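Local coordinates for superoxide dismutase (Porphyromonas gingivalis, PDB 1UES), which converts superoxide radicals into oxygen and hydrogen peroxide, working with either manganese or iron at the active site of each subunit of a homodimer, at residues P17-E22 against K176-I181; K21-F26 against Y164-N169; Q80-K85 against I181-I186; G91-A96 against I186-Y191. The protein carries 1 engineered substitution. All coordinates share one frame; numbering follows the deposited sequence.

Contact 1. Residues P17-E22 against K176-I181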
# COMPACT_ATOMS: atom_id res chain seq x y z
N PRO A 17 -8.36 -2.85 21.24
CA PRO A 17 -7.49 -3.55 20.29
C PRO A 17 -7.57 -3.23 18.80
O PRO A 17 -6.71 -3.70 18.03
CB PRO A 17 -7.88 -4.99 20.49
CG PRO A 17 -9.36 -4.89 20.63
CD PRO A 17 -9.57 -3.65 21.49
N VAL A 18 -8.57 -2.46 18.43
CA VAL A 18 -8.85 -2.13 17.02
C VAL A 18 -7.68 -1.38 16.36
O VAL A 18 -7.33 -1.66 15.20
CB VAL A 18 -10.18 -1.35 16.93
CG1 VAL A 18 -10.51 -1.07 15.45
CG2 VAL A 18 -11.31 -2.17 17.59
N ILE A 19 -7.13 -0.43 17.09
CA ILE A 19 -5.93 0.28 16.67
C ILE A 19 -5.16 0.23 17.99
O ILE A 19 -5.44 0.98 18.92
CB ILE A 19 -6.19 1.75 16.24
CG1 ILE A 19 -7.13 1.77 15.03
CG2 ILE A 19 -4.86 2.42 15.80
CD1 ILE A 19 -7.43 3.15 14.47
N SER A 20 -4.23 -0.72 18.06
CA SER A 20 -3.43 -0.98 19.26
C SER A 20 -2.52 0.17 19.60
O SER A 20 -2.28 1.06 18.79
CB SER A 20 -2.60 -2.24 19.08
OG SER A 20 -1.53 -1.97 18.19
N LYS A 21 -1.99 0.12 20.81
CA LYS A 21 -1.08 1.14 21.28
C LYS A 21 0.15 1.14 20.36
O LYS A 21 0.67 2.19 20.00
CB LYS A 21 -0.68 0.88 22.74
CG LYS A 21 0.65 1.51 23.11
CD LYS A 21 1.08 1.21 24.54
CE LYS A 21 2.20 2.20 24.97
NZ LYS A 21 1.60 3.41 25.58
N GLU A 22 0.61 -0.04 19.97
CA GLU A 22 1.77 -0.16 19.11
C GLU A 22 1.46 0.44 17.74
O GLU A 22 2.29 1.14 17.16
CB GLU A 22 2.15 -1.65 18.99
CG GLU A 22 2.64 -2.29 20.32
CD GLU A 22 1.52 -2.87 21.25
OE1 GLU A 22 0.29 -2.72 21.00
OE2 GLU A 22 1.91 -3.50 22.30
N LYS A 176 -14.52 -4.17 9.99
CA LYS A 176 -15.69 -4.46 10.81
C LYS A 176 -15.50 -3.95 12.25
O LYS A 176 -16.46 -3.45 12.87
CB LYS A 176 -16.04 -5.97 10.74
CG LYS A 176 -15.34 -6.84 11.73
CD LYS A 176 -15.02 -8.22 11.13
CE LYS A 176 -14.32 -9.11 12.14
NZ LYS A 176 -13.61 -8.28 13.14
N ASP A 177 -14.27 -4.00 12.77
CA ASP A 177 -13.98 -3.53 14.10
C ASP A 177 -13.90 -2.01 14.20
O ASP A 177 -14.08 -1.47 15.27
CB ASP A 177 -12.65 -4.10 14.63
CG ASP A 177 -12.77 -5.55 15.10
OD1 ASP A 177 -13.87 -5.96 15.54
OD2 ASP A 177 -11.74 -6.27 15.03
N LEU A 178 -13.62 -1.32 13.10
CA LEU A 178 -13.49 0.12 13.20
C LEU A 178 -14.77 0.76 13.66
O LEU A 178 -14.75 1.80 14.31
CB LEU A 178 -13.07 0.71 11.85
CG LEU A 178 -11.60 0.58 11.50
CD1 LEU A 178 -11.42 1.16 10.06
CD2 LEU A 178 -10.71 1.31 12.52
N TRP A 179 -15.89 0.15 13.32
CA TRP A 179 -17.16 0.75 13.73
C TRP A 179 -17.31 0.94 15.23
O TRP A 179 -17.97 1.88 15.70
CB TRP A 179 -18.32 -0.07 13.18
CG TRP A 179 -18.29 -0.21 11.72
CD1 TRP A 179 -17.91 -1.32 11.00
CD2 TRP A 179 -18.61 0.80 10.75
NE1 TRP A 179 -17.98 -1.06 9.65
CE2 TRP A 179 -18.41 0.23 9.47
CE3 TRP A 179 -19.06 2.13 10.84
CZ2 TRP A 179 -18.62 0.94 8.28
CZ3 TRP A 179 -19.27 2.84 9.63
CH2 TRP A 179 -19.06 2.24 8.39
N SER A 180 -16.65 0.07 16.00
CA SER A 180 -16.72 0.13 17.44
C SER A 180 -16.00 1.34 18.05
O SER A 180 -16.25 1.67 19.20
CB SER A 180 -16.17 -1.17 18.05
OG SER A 180 -14.75 -1.26 17.96
N ILE A 181 -15.12 2.00 17.29
CA ILE A 181 -14.44 3.18 17.84
C ILE A 181 -14.82 4.50 17.18
O ILE A 181 -14.25 5.55 17.50
CB ILE A 181 -12.90 3.06 17.78
CG1 ILE A 181 -12.44 2.68 16.38
CG2 ILE A 181 -12.43 2.05 18.84
CD1 ILE A 181 -10.93 2.70 16.23
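Asp177 O, the backbone oxygen on which Val18 packs, is gripped twice from within its own turn. Ser180 OG donates to Asp177 O over 2.8 Å, in the carbonyl plane and at a C=O...donor angle of 157°, while Ser180 N reaches Asp177 O at 3.1 Å. A short hydroxyl side chain suits this place because it can fold back on the carbonyl three residues earlier.

Val18 packs on this hydrogen-bonded turn. Its CG1 touches Asp177 O at 3.6 Å and its CG2 touches Ser180 OG at 3.6 Å, so the branched valine covers both partners of the bond. With CG1 placed anti to the backbone N (chi1 -177°), that methyl also comes within 3.8 Å of Leu178 CD2 and packs on the end of Ile181. Asp177 offers only its CB to the two methyls; its carboxylate is engaged elsewhere, Asp177 OD2 meeting Lys176 NZ in a salt bridge of 3.3 Å and bonding to Tyr167 OH.

Ile19 extends the apolar patch. Its side chain crosses that of Ile181 at about a right angle, and the two CD1 methyls, Ile19 CD1 and Ile181 CD1, meet at 3.9 Å; the ethyl arm of each isoleucine carries its CD1 methyl to the other. Ile19 also rests on Phe81, and its side chain comes within about 9 Å of the manganese.

The arrangement belongs to the domain interface of the iron/manganese superoxide dismutase fold, where the entry to the first helix of the alpha-hairpin domain packs on the C-terminal domain beside the metal site.

Contact 2. Residues K21-F26 against Y164-N169; sequences KETVEF and YLTYQN
Thr23 and Leu165 bring together the two domains of the iron/manganese superoxide dismutase fold: the start of the long helix 21-42, which soon supplies the metal ligand His27, and the short helix 164-167, just after the ligand His161.

The polar link runs through water. Thr23 OG1 shares one water with the backbone, the oxygen standing 3.1 Å from Thr23 OG1 and accepting from Leu165 N at 2.9 Å. A second water joins hydroxyl to hydroxyl, lying 2.7 Å from Thr23 OG1 and 2.6 Å from Thr166 OG1. Threonine suits both positions, since a short hydroxyl on a helix can hold a water between the helices. In Thr23 the hydroxyl lies beside its own backbone N (chi1 -71°), which turns OG1 to the facing helix.

Direct packing is slight and rests on Leu165. Its side chain and that of Thr23 run alongside each other, pointing opposite ways, with Leu165 CB 3.8 Å from Thr23 OG1. The apolar touch is that of Leu165 CD1 on Phe26 CD2 at 4.2 Å. A leucine here flanks the first water with its CB while its CD1 reaches the aromatic ring.

Tyr164 and Gln168 also reach the second subunit. Tyr164 OH is hydrogen-bonded to His31 NE2 of the second subunit, and Gln168 packs on Phe26 of that subunit. Gln168, which has positive phi, gives a weak bond from NE2 to Tyr164 O, and its CA covers the tyrosine ring: Gln168 CA stands 3.4 Å above the plane of the Tyr164 ring, over its centre.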
# COMPACT_ATOMS: atom_id res chain seq x y z
N LYS A 21 -1.99 0.12 20.81
CA LYS A 21 -1.08 1.14 21.28
C LYS A 21 0.15 1.14 20.36
O LYS A 21 0.67 2.19 20.00
CB LYS A 21 -0.68 0.88 22.74
CG LYS A 21 0.65 1.51 23.11
CD LYS A 21 1.08 1.21 24.54
CE LYS A 21 2.20 2.20 24.97
NZ LYS A 21 1.60 3.41 25.58
N GLU A 22 0.61 -0.04 19.97
CA GLU A 22 1.77 -0.16 19.11
C GLU A 22 1.46 0.44 17.74
O GLU A 22 2.29 1.14 17.16
CB GLU A 22 2.15 -1.65 18.99
CG GLU A 22 2.64 -2.29 20.32
CD GLU A 22 1.52 -2.87 21.25
OE1 GLU A 22 0.29 -2.72 21.00
OE2 GLU A 22 1.91 -3.50 22.30
N THR A 23 0.26 0.18 17.23
CA THR A 23 -0.11 0.75 15.94
C THR A 23 -0.19 2.27 16.04
O THR A 23 0.31 2.97 15.13
CB THR A 23 -1.42 0.15 15.43
OG1 THR A 23 -1.13 -1.19 15.04
CG2 THR A 23 -1.93 0.87 14.18
N VAL A 24 -0.79 2.81 17.09
CA VAL A 24 -0.84 4.27 17.22
C VAL A 24 0.61 4.83 17.25
O VAL A 24 0.92 5.84 16.58
CB VAL A 24 -1.59 4.70 18.51
CG1 VAL A 24 -1.43 6.20 18.74
CG2 VAL A 24 -3.06 4.33 18.41
N GLU A 25 1.50 4.18 18.00
CA GLU A 25 2.89 4.64 18.06
C GLU A 25 3.55 4.74 16.66
O GLU A 25 4.24 5.72 16.36
CB GLU A 25 3.70 3.72 19.01
CG GLU A 25 5.18 3.66 18.69
CD GLU A 25 6.01 3.03 19.79
OE1 GLU A 25 7.27 3.03 19.67
OE2 GLU A 25 5.40 2.52 20.76
N PHE A 26 3.36 3.76 15.79
CA PHE A 26 3.96 3.84 14.47
C PHE A 26 3.11 4.66 13.48
O PHE A 26 3.63 5.48 12.72
CB PHE A 26 4.19 2.42 13.90
CG PHE A 26 5.29 1.71 14.59
CD1 PHE A 26 6.61 2.02 14.27
CD2 PHE A 26 5.03 0.80 15.61
CE1 PHE A 26 7.68 1.44 14.96
CE2 PHE A 26 6.09 0.21 16.32
CZ PHE A 26 7.42 0.53 15.99
N TYR A 164 -1.95 -3.85 9.77
CA TYR A 164 -1.16 -5.07 9.67
C TYR A 164 -0.62 -5.66 10.97
O TYR A 164 -0.55 -6.88 11.12
CB TYR A 164 -0.02 -4.87 8.67
CG TYR A 164 0.22 -6.13 7.89
CD1 TYR A 164 -0.62 -6.48 6.85
CD2 TYR A 164 1.24 -7.01 8.24
CE1 TYR A 164 -0.49 -7.70 6.17
CE2 TYR A 164 1.39 -8.24 7.57
CZ TYR A 164 0.51 -8.57 6.53
OH TYR A 164 0.58 -9.81 5.91
N LEU A 165 -0.25 -4.81 11.90
CA LEU A 165 0.35 -5.34 13.13
C LEU A 165 -0.62 -6.20 13.91
O LEU A 165 -0.20 -7.17 14.55
CB LEU A 165 0.84 -4.23 14.05
CG LEU A 165 2.04 -3.39 13.57
CD1 LEU A 165 2.43 -2.39 14.67
CD2 LEU A 165 3.21 -4.27 13.22
N THR A 166 -1.90 -5.86 13.83
CA THR A 166 -2.93 -6.60 14.58
C THR A 166 -3.73 -7.60 13.74
O THR A 166 -4.09 -8.68 14.22
CB THR A 166 -3.93 -5.61 15.26
OG1 THR A 166 -3.26 -4.81 16.23
CG2 THR A 166 -5.06 -6.36 15.94
N TYR A 167 -4.04 -7.22 12.50
CA TYR A 167 -4.88 -8.03 11.60
C TYR A 167 -4.20 -8.70 10.43
O TYR A 167 -4.83 -9.51 9.74
CB TYR A 167 -5.97 -7.16 11.01
CG TYR A 167 -6.90 -6.57 12.03
CD1 TYR A 167 -8.11 -7.20 12.33
CD2 TYR A 167 -6.56 -5.40 12.74
CE1 TYR A 167 -8.96 -6.70 13.30
CE2 TYR A 167 -7.42 -4.89 13.72
CZ TYR A 167 -8.61 -5.55 14.00
OH TYR A 167 -9.48 -5.09 14.99
N GLN A 168 -2.94 -8.32 10.20
CA GLN A 168 -2.21 -8.82 9.05
C GLN A 168 -3.06 -8.70 7.78
O GLN A 168 -3.57 -7.63 7.49
CB GLN A 168 -1.73 -10.27 9.27
CG GLN A 168 -0.70 -10.37 10.40
CD GLN A 168 -1.35 -10.48 11.75
OE1 GLN A 168 -2.24 -11.30 11.95
NE2 GLN A 168 -0.94 -9.63 12.70
N ASN A 169 -3.27 -9.77 7.03
CA ASN A 169 -4.03 -9.65 5.79
C ASN A 169 -5.54 -9.51 5.93
O ASN A 169 -6.25 -9.31 4.94
CB ASN A 169 -3.74 -10.84 4.88
CG ASN A 169 -4.21 -12.15 5.49
OD1 ASN A 169 -5.00 -12.87 4.88
ND2 ASN A 169 -3.70 -12.48 6.68
O HOH W 1 -0.66 -1.90 12.11
O HOH W 2 -3.50 -2.25 15.62

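Contact 3. Residues Q80-K85 against I181-I186; sequences QFRPGK and IVDWDI
A single antiparallel beta bridge, with Phe81 and Val182 as its non-hydrogen-bonded pair, joins the loop after helix 62-79 to the approach of the C-terminal helix 184-190. Two straight backbone bonds flank the pair: Asp183 N donates to Gln80 O at 2.9 Å, and Arg82 N to Ile181 O at 2.9 Å.

The Phe81 ring is held between aliphatic groups. Ile181 CD1 sits 3.8 Å from the ring centroid of Phe81 and over its face, a CH-pi contact, while Gln80 CG lies against the opposite face; Val182 CA comes to the ring edge. A flat aromatic ring suits such a slot.

Arg82 turns the other way. Its chain bends at chi2 (-71°), carrying NH1 back to its neighbour's carbonyl: Arg82 NH1 donates to Phe81 O at 2.9 Å, from above the carbonyl plane but within the guanidinium plane. NH1 also bonds to Thr79 O, and these two bonds fix the guanidinium as a platform whose face takes Ile186 CD1, 3.3 Å from Arg82 NH1.

Asp183 is the N-cap of helix 184-190. Placing its CG anti to the backbone N (chi1 -177°) lets Asp183 OD2 accept from Asp185 N at 2.9 Å, the classic use of aspartate at this position. Lys85 lies across the same carboxylate, with a long salt bridge of 3.8 Å between Lys85 NZ and Asp183 OD1 that would probably steady its negative charge.

Around the bridge, Gln80 and Val182 rest on Leu154 of strand 151-157, and Gln80 NE2 bonds to Thr155 O, tying the loop, the C-terminal helix and the sheet together.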
# COMPACT_ATOMS: atom_id res chain seq x y z
N GLN A 80 -11.52 11.17 14.59
CA GLN A 80 -12.91 10.73 14.59
C GLN A 80 -13.18 9.56 15.51
O GLN A 80 -14.33 9.14 15.62
CB GLN A 80 -13.35 10.37 13.17
CG GLN A 80 -12.74 9.05 12.70
CD GLN A 80 -12.66 8.86 11.19
OE1 GLN A 80 -13.10 9.69 10.37
NE2 GLN A 80 -12.07 7.74 10.80
N PHE A 81 -12.14 9.06 16.15
CA PHE A 81 -12.25 7.89 17.03
C PHE A 81 -12.21 8.24 18.51
O PHE A 81 -11.55 9.19 18.91
CB PHE A 81 -11.10 6.90 16.74
CG PHE A 81 -11.08 6.37 15.34
CD1 PHE A 81 -12.22 5.86 14.74
CD2 PHE A 81 -9.87 6.33 14.63
CE1 PHE A 81 -12.17 5.32 13.44
CE2 PHE A 81 -9.81 5.79 13.34
CZ PHE A 81 -10.95 5.29 12.75
N ARG A 82 -12.91 7.44 19.32
CA ARG A 82 -12.93 7.59 20.76
C ARG A 82 -13.32 6.29 21.40
O ARG A 82 -14.01 5.48 20.79
CB ARG A 82 -13.96 8.64 21.23
CG ARG A 82 -13.67 10.08 20.83
CD ARG A 82 -12.50 10.65 21.63
NE ARG A 82 -12.42 12.10 21.50
CZ ARG A 82 -12.13 12.73 20.36
NH1 ARG A 82 -11.88 12.02 19.26
NH2 ARG A 82 -12.10 14.06 20.32
N PRO A 83 -12.84 6.05 22.63
CA PRO A 83 -13.21 4.82 23.33
C PRO A 83 -14.61 5.10 23.93
O PRO A 83 -15.02 6.27 24.06
CB PRO A 83 -12.15 4.69 24.41
CG PRO A 83 -11.78 6.11 24.74
CD PRO A 83 -11.89 6.86 23.41
N GLY A 84 -15.32 4.03 24.28
CA GLY A 84 -16.64 4.17 24.86
C GLY A 84 -17.68 4.75 23.93
O GLY A 84 -18.70 5.31 24.39
N LYS A 85 -17.45 4.64 22.64
CA LYS A 85 -18.38 5.20 21.67
C LYS A 85 -18.88 4.16 20.69
O LYS A 85 -19.30 3.08 21.09
CB LYS A 85 -17.72 6.37 20.93
CG LYS A 85 -17.61 7.62 21.79
CD LYS A 85 -18.92 8.37 21.81
CE LYS A 85 -18.70 9.80 22.28
NZ LYS A 85 -17.86 9.82 23.51
N ILE A 181 -15.12 2.00 17.29
CA ILE A 181 -14.44 3.18 17.84
C ILE A 181 -14.82 4.50 17.18
O ILE A 181 -14.25 5.55 17.50
CB ILE A 181 -12.90 3.06 17.78
CG1 ILE A 181 -12.44 2.68 16.38
CG2 ILE A 181 -12.43 2.05 18.84
CD1 ILE A 181 -10.93 2.70 16.23
N VAL A 182 -15.76 4.45 16.26
CA VAL A 182 -16.19 5.68 15.61
C VAL A 182 -17.01 6.52 16.58
O VAL A 182 -17.94 6.02 17.21
CB VAL A 182 -17.06 5.36 14.36
CG1 VAL A 182 -17.71 6.63 13.80
CG2 VAL A 182 -16.18 4.71 13.30
N ASP A 183 -16.66 7.79 16.72
CA ASP A 183 -17.43 8.69 17.58
C ASP A 183 -18.38 9.40 16.62
O ASP A 183 -17.98 10.33 15.92
CB ASP A 183 -16.53 9.69 18.28
CG ASP A 183 -17.30 10.59 19.22
OD1 ASP A 183 -16.67 11.18 20.12
OD2 ASP A 183 -18.53 10.70 19.05
N TRP A 184 -19.63 8.97 16.56
CA TRP A 184 -20.56 9.59 15.64
C TRP A 184 -20.85 11.06 15.94
O TRP A 184 -21.29 11.78 15.04
CB TRP A 184 -21.85 8.78 15.55
CG TRP A 184 -21.61 7.51 14.75
CD1 TRP A 184 -21.41 6.26 15.26
CD2 TRP A 184 -21.43 7.40 13.34
NE1 TRP A 184 -21.11 5.38 14.25
CE2 TRP A 184 -21.12 6.05 13.05
CE3 TRP A 184 -21.51 8.32 12.27
CZ2 TRP A 184 -20.87 5.59 11.75
CZ3 TRP A 184 -21.25 7.86 10.96
CH2 TRP A 184 -20.94 6.50 10.72
N ASP A 185 -20.60 11.50 17.16
CA ASP A 185 -20.82 12.91 17.50
C ASP A 185 -19.84 13.76 16.71
O ASP A 185 -20.18 14.87 16.28
CB ASP A 185 -20.62 13.14 18.99
CG ASP A 185 -21.69 12.46 19.81
OD1 ASP A 185 -22.87 12.53 19.41
OD2 ASP A 185 -21.34 11.84 20.85
N ILE A 186 -18.63 13.25 16.51
CA ILE A 186 -17.63 13.98 15.76
C ILE A 186 -17.96 13.92 14.26
O ILE A 186 -17.91 14.92 13.57
CB ILE A 186 -16.22 13.43 16.04
CG1 ILE A 186 -15.91 13.65 17.52
CG2 ILE A 186 -15.18 14.09 15.11
CD1 ILE A 186 -14.82 12.79 18.08

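Contact 4. Residues G91-A96 against I186-Y191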
# COMPACT_ATOMS: atom_id res chain seq x y z
N GLY A 91 -29.36 12.05 14.68
CA GLY A 91 -29.54 13.38 14.13
C GLY A 91 -29.72 13.38 12.63
O GLY A 91 -30.23 12.42 12.04
N LYS A 92 -29.28 14.46 11.99
CA LYS A 92 -29.43 14.57 10.55
C LYS A 92 -28.58 13.55 9.81
O LYS A 92 -28.98 13.02 8.78
CB LYS A 92 -29.06 15.97 10.09
CG LYS A 92 -27.75 16.43 10.63
CD LYS A 92 -27.68 17.94 10.61
CE LYS A 92 -26.86 18.41 9.41
NZ LYS A 92 -25.98 19.56 9.79
N LEU A 93 -27.38 13.28 10.33
CA LEU A 93 -26.54 12.30 9.66
C LEU A 93 -27.20 10.93 9.73
O LEU A 93 -27.27 10.21 8.73
CB LEU A 93 -25.15 12.25 10.29
CG LEU A 93 -24.23 11.26 9.55
CD1 LEU A 93 -24.18 11.59 8.07
CD2 LEU A 93 -22.84 11.35 10.17
N GLY A 94 -27.67 10.55 10.91
CA GLY A 94 -28.33 9.26 11.05
C GLY A 94 -29.50 9.12 10.09
O GLY A 94 -29.66 8.10 9.43
N GLU A 95 -30.33 10.16 10.01
CA GLU A 95 -31.47 10.14 9.10
C GLU A 95 -31.04 10.15 7.63
O GLU A 95 -31.68 9.52 6.80
CB GLU A 95 -32.39 11.33 9.40
CG GLU A 95 -32.88 11.37 10.86
CD GLU A 95 -34.00 10.37 11.16
OE1 GLU A 95 -33.71 9.24 11.61
OE2 GLU A 95 -35.19 10.73 10.97
N ALA A 96 -29.95 10.86 7.33
CA ALA A 96 -29.45 10.93 5.96
C ALA A 96 -28.94 9.56 5.52
O ALA A 96 -29.14 9.15 4.39
CB ALA A 96 -28.32 11.97 5.85
N ILE A 186 -18.63 13.25 16.51
CA ILE A 186 -17.63 13.98 15.76
C ILE A 186 -17.96 13.92 14.26
O ILE A 186 -17.91 14.92 13.57
CB ILE A 186 -16.22 13.43 16.04
CG1 ILE A 186 -15.91 13.65 17.52
CG2 ILE A 186 -15.18 14.09 15.11
CD1 ILE A 186 -14.82 12.79 18.08
N VAL A 187 -18.31 12.74 13.75
CA VAL A 187 -18.63 12.65 12.34
C VAL A 187 -19.82 13.54 12.03
O VAL A 187 -19.81 14.29 11.05
CB VAL A 187 -18.95 11.19 11.93
CG1 VAL A 187 -19.31 11.13 10.45
CG2 VAL A 187 -17.77 10.30 12.24
N GLU A 188 -20.84 13.49 12.88
CA GLU A 188 -22.04 14.30 12.66
C GLU A 188 -21.69 15.77 12.60
O GLU A 188 -22.25 16.52 11.80
CB GLU A 188 -23.05 14.06 13.77
CG GLU A 188 -23.62 12.66 13.79
CD GLU A 188 -24.16 12.28 15.16
OE1 GLU A 188 -24.25 13.18 16.04
OE2 GLU A 188 -24.50 11.09 15.36
N SER A 189 -20.74 16.20 13.43
CA SER A 189 -20.33 17.59 13.43
C SER A 189 -19.72 18.04 12.10
O SER A 189 -19.77 19.21 11.76
CB SER A 189 -19.31 17.86 14.54
OG SER A 189 -18.01 17.54 14.08
N ARG A 190 -19.15 17.10 11.33
CA ARG A 190 -18.55 17.43 10.04
C ARG A 190 -19.60 17.55 8.95
O ARG A 190 -19.34 18.11 7.89
CB ARG A 190 -17.56 16.33 9.63
CG ARG A 190 -16.61 15.92 10.74
CD ARG A 190 -15.64 14.87 10.23
NE ARG A 190 -14.50 14.80 11.13
CZ ARG A 190 -13.64 13.79 11.17
NH1 ARG A 190 -13.79 12.77 10.34
NH2 ARG A 190 -12.62 13.82 12.03
N TYR A 191 -20.80 17.05 9.23
CA TYR A 191 -21.90 17.05 8.26
C TYR A 191 -22.81 18.31 8.28
O TYR A 191 -22.93 18.93 9.35
CB TYR A 191 -22.75 15.80 8.52
CG TYR A 191 -23.84 15.51 7.51
CD1 TYR A 191 -23.56 15.38 6.15
CD2 TYR A 191 -25.15 15.30 7.94
CE1 TYR A 191 -24.57 15.05 5.22
CE2 TYR A 191 -26.16 14.97 7.04
CZ TYR A 191 -25.87 14.85 5.69
OH TYR A 191 -26.89 14.57 4.81
OXT TYR A 191 -23.38 18.67 7.21
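Leu93 packs on Val187, Glu188 and Tyr191 with a different part of its side chain for each. Its CB lies beside the aliphatic stem of Glu188, with Leu93 CB 3.8 Å from Glu188 CG, and also borders the Tyr191 ring at CD2. Beyond CG the two methyls part: Leu93 CD2 packs on Val187 CG1 at 3.5 Å, whereas Leu93 CD1 stands over the face of the Tyr191 ring, 3.9 Å from its centroid and 14° off its normal, a CH-pi contact. CG lies anti to the backbone N (chi1 -177°), an extension that lets the forked end serve both. Leucine suits the place because its two methyls can meet an aliphatic and an aromatic partner at once.

Lys92 adds the charge that a C-terminal carboxylate invites. Its bent chain passes beside Tyr191 CD2, and Lys92 NZ donates to Tyr191 O at 3.1 Å from above the carbonyl plane; Tyr191 OXT makes only a long salt bridge with it. Glu188 OE2 bonds instead to Lys90 N.

Helix 91-101 and the C-terminal segment pack on the three-stranded sheet: Val187 and Tyr191 rest on Leu153 of strand 151-157, Ala96 and Tyr191 on Leu134 of strand 134-140, and Tyr191 OH bonds to Gly132 O.

From the N terminus, the chain first reaches 17-26, the one stretch from which contacts 1 and 2 both start: contact 2 closes the shorter loop, at 164-169, and contact 1 closes farther on at 176-181. Both tie the start of helix 21-42 to the C-terminal domain, and they touch through Asp177 and Tyr167. Contact 3 starts after helix 62-79, at 80-85, and closes at 181-186, crossing both; it meets contact 1 where Phe81 packs on Ile19, and the two share Ile181. Contact 4, from 91-96 to the C terminus, crosses the other three and shares Ile186 with contact 3. Together they bind the hairpin domain, helix 91-101 and the chain's last helix.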